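Local coordinates for A rubisco-like protein (Burkholderia fungorum, PDB 3NWR), which is of unknown precise function but is a homologue of the rubisco large chain and is probably a lyase, at residues A[164-169]-A[383-388]. Residues are numbered along the deposited sequence; the frame is centred on the assembly and turned at random.
Sequences IGTIIK and GILAHP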
loop_
_atom_site.group_PDB
_atom_site.type_symbol
_atom_site.label_atom_id
_atom_site.label_comp_id
_atom_site.label_asym_id
_atom_site.label_seq_id
_atom_site.Cartn_x
_atom_site.Cartn_y
_atom_site.Cartn_z
ATOM N N ILE A 164 -9.216 5.705 -27.330
ATOM C CA ILE A 164 -8.250 4.661 -27.640
ATOM C C ILE A 164 -6.874 5.134 -27.214
ATOM O O ILE A 164 -6.440 6.221 -27.603
ATOM C CB ILE A 164 -8.217 4.344 -29.149
ATOM C CG1 ILE A 164 -9.639 4.101 -29.695
ATOM C CG2 ILE A 164 -7.284 3.174 -29.424
ATOM C CD1 ILE A 164 -10.434 3.025 -28.970
ATOM N N GLY A 165 -6.192 4.329 -26.408
ATOM C CA GLY A 165 -4.900 4.721 -25.882
ATOM C C GLY A 165 -3.805 3.714 -26.160
ATOM O O GLY A 165 -4.062 2.565 -26.532
ATOM N N THR A 166 -2.569 4.147 -25.961
ATOM C CA THR A 166 -1.437 3.241 -26.039
ATOM C C THR A 166 -0.351 3.700 -25.077
ATOM O O THR A 166 -0.440 4.795 -24.507
ATOM C CB THR A 166 -0.894 3.130 -27.479
ATOM O OG1 THR A 166 -0.064 1.965 -27.594
ATOM C CG2 THR A 166 -0.094 4.357 -27.838
ATOM N N ILE A 167 0.656 2.852 -24.870
ATOM C CA ILE A 167 1.708 3.120 -23.893
ATOM C C ILE A 167 3.040 3.298 -24.608
ATOM O O ILE A 167 3.337 2.604 -25.576
ATOM C CB ILE A 167 1.853 1.983 -22.838
ATOM C CG1 ILE A 167 0.511 1.687 -22.165
ATOM C CG2 ILE A 167 2.895 2.346 -21.771
ATOM C CD1 ILE A 167 -0.402 0.794 -22.977
ATOM N N ILE A 168 3.828 4.249 -24.134
ATOM C CA ILE A 168 5.158 4.486 -24.677
ATOM C C ILE A 168 6.086 3.299 -24.395
ATOM O O ILE A 168 6.279 2.908 -23.243
ATOM C CB ILE A 168 5.744 5.789 -24.088
ATOM C CG1 ILE A 168 4.949 6.994 -24.600
ATOM C CG2 ILE A 168 7.224 5.930 -24.457
ATOM C CD1 ILE A 168 5.193 8.273 -23.811
ATOM N N LYS A 169 6.637 2.724 -25.465
ATOM C CA LYS A 169 7.566 1.595 -25.395
ATOM C C LYS A 169 8.840 1.963 -26.148
ATOM O O LYS A 169 8.768 2.617 -27.190
ATOM C CB LYS A 169 6.949 0.369 -26.073
ATOM C CG LYS A 169 5.723 -0.204 -25.386
ATOM C CD LYS A 169 6.123 -1.024 -24.174
ATOM C CE LYS A 169 4.918 -1.625 -23.485
ATOM N NZ LYS A 169 5.336 -2.456 -22.324
ATOM N N GLY A 383 -1.664 -4.757 -30.131
ATOM C CA GLY A 383 -2.895 -4.805 -30.908
ATOM C C GLY A 383 -3.004 -3.669 -31.911
ATOM O O GLY A 383 -3.726 -3.769 -32.914
ATOM N N ILE A 384 -2.293 -2.581 -31.629
ATOM C CA ILE A 384 -2.193 -1.445 -32.536
ATOM C C ILE A 384 -0.831 -1.424 -33.223
ATOM O O ILE A 384 -0.740 -1.384 -34.454
ATOM C CB ILE A 384 -2.379 -0.125 -31.771
ATOM C CG1 ILE A 384 -3.867 0.152 -31.548
ATOM C CG2 ILE A 384 -1.738 1.034 -32.528
ATOM C CD1 ILE A 384 -4.117 1.283 -30.537
ATOM N N LEU A 385 0.225 -1.481 -32.423
ATOM C CA LEU A 385 1.573 -1.219 -32.922
ATOM C C LEU A 385 2.168 -2.345 -33.761
ATOM O O LEU A 385 3.089 -2.113 -34.547
ATOM C CB LEU A 385 2.507 -0.874 -31.760
ATOM C CG LEU A 385 2.069 0.338 -30.932
ATOM C CD1 LEU A 385 3.136 0.696 -29.917
ATOM C CD2 LEU A 385 1.755 1.529 -31.833
ATOM N N ALA A 386 1.643 -3.556 -33.600
ATOM C CA ALA A 386 2.155 -4.711 -34.334
ATOM C C ALA A 386 1.243 -5.134 -35.490
ATOM O O ALA A 386 1.444 -6.191 -36.095
ATOM C CB ALA A 386 2.402 -5.879 -33.382
ATOM N N HIS A 387 0.244 -4.316 -35.804
ATOM C CA HIS A 387 -0.596 -4.598 -36.967
ATOM C C HIS A 387 0.306 -4.721 -38.195
ATOM O O HIS A 387 1.204 -3.905 -38.387
ATOM C CB HIS A 387 -1.624 -3.486 -37.175
ATOM C CG HIS A 387 -2.685 -3.823 -38.180
ATOM N ND1 HIS A 387 -2.433 -3.886 -39.532
ATOM C CD2 HIS A 387 -4.002 -4.104 -38.030
ATOM C CE1 HIS A 387 -3.546 -4.194 -40.173
ATOM N NE2 HIS A 387 -4.513 -4.339 -39.284
ATOM N N PRO A 388 0.070 -5.746 -39.030
ATOM C CA PRO A 388 0.925 -6.046 -40.192
ATOM C C PRO A 388 1.082 -4.872 -41.155
ATOM O O PRO A 388 2.070 -4.810 -41.886
ATOM C CB PRO A 388 0.169 -7.173 -40.904
ATOM C CG PRO A 388 -0.702 -7.770 -39.879
ATOM C CD PRO A 388 -1.057 -6.685 -38.909
#
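Ile164 meets Ile384 through the ends of their branches, its CG2 methyl lying 3.9 Å from Ile384 CD1, with the two side chains slanting across one another. Ile384 presents its CD1 by being extended, with CD1 anti to CA (chi2 168°), which carries it out from the short helix 382-385 toward the strand. Trp402 and Val395 of helix 391-407 touch Ile164 and Ile384 respectively, adding to the apolar surroundings. At Gly165 the same Ile384 methyl faces the backbone, CD1 standing 4.2 Å from Gly165 O, a van der Waals approach of a methyl to a carbonyl oxygen. Both segments belong to the TIM barrel of the rubisco-type catalytic domain. Strand 163-165 lies in parallel beside strand 377-379, with Gly165 making backbone hydrogen bonds to Phe378 and Ser380, and the short helix 382-385 begins just beyond Ser380, past the end of that neighbouring strand. On the other flank, Ile164 and Thr166 form backbone hydrogen bonds with Asp192 and Phe193, just ahead of the carboxylated Lys195. The hydroxyl of Thr166, the first residue past the strand, is placed anti to the backbone N (chi1 -163°) and is hydrogen-bonded to Ser380 O, while on the Leu385 side OG1 has CD1 of that residue at 4.2 Å. Leu385 thus brings a methyl up to a hydroxyl already engaged elsewhere; no hydrogen bond joins the two segments. Leu186 of helix 176-189 touches both Thr166 and Leu385, bridging the two from the helix that follows the strand.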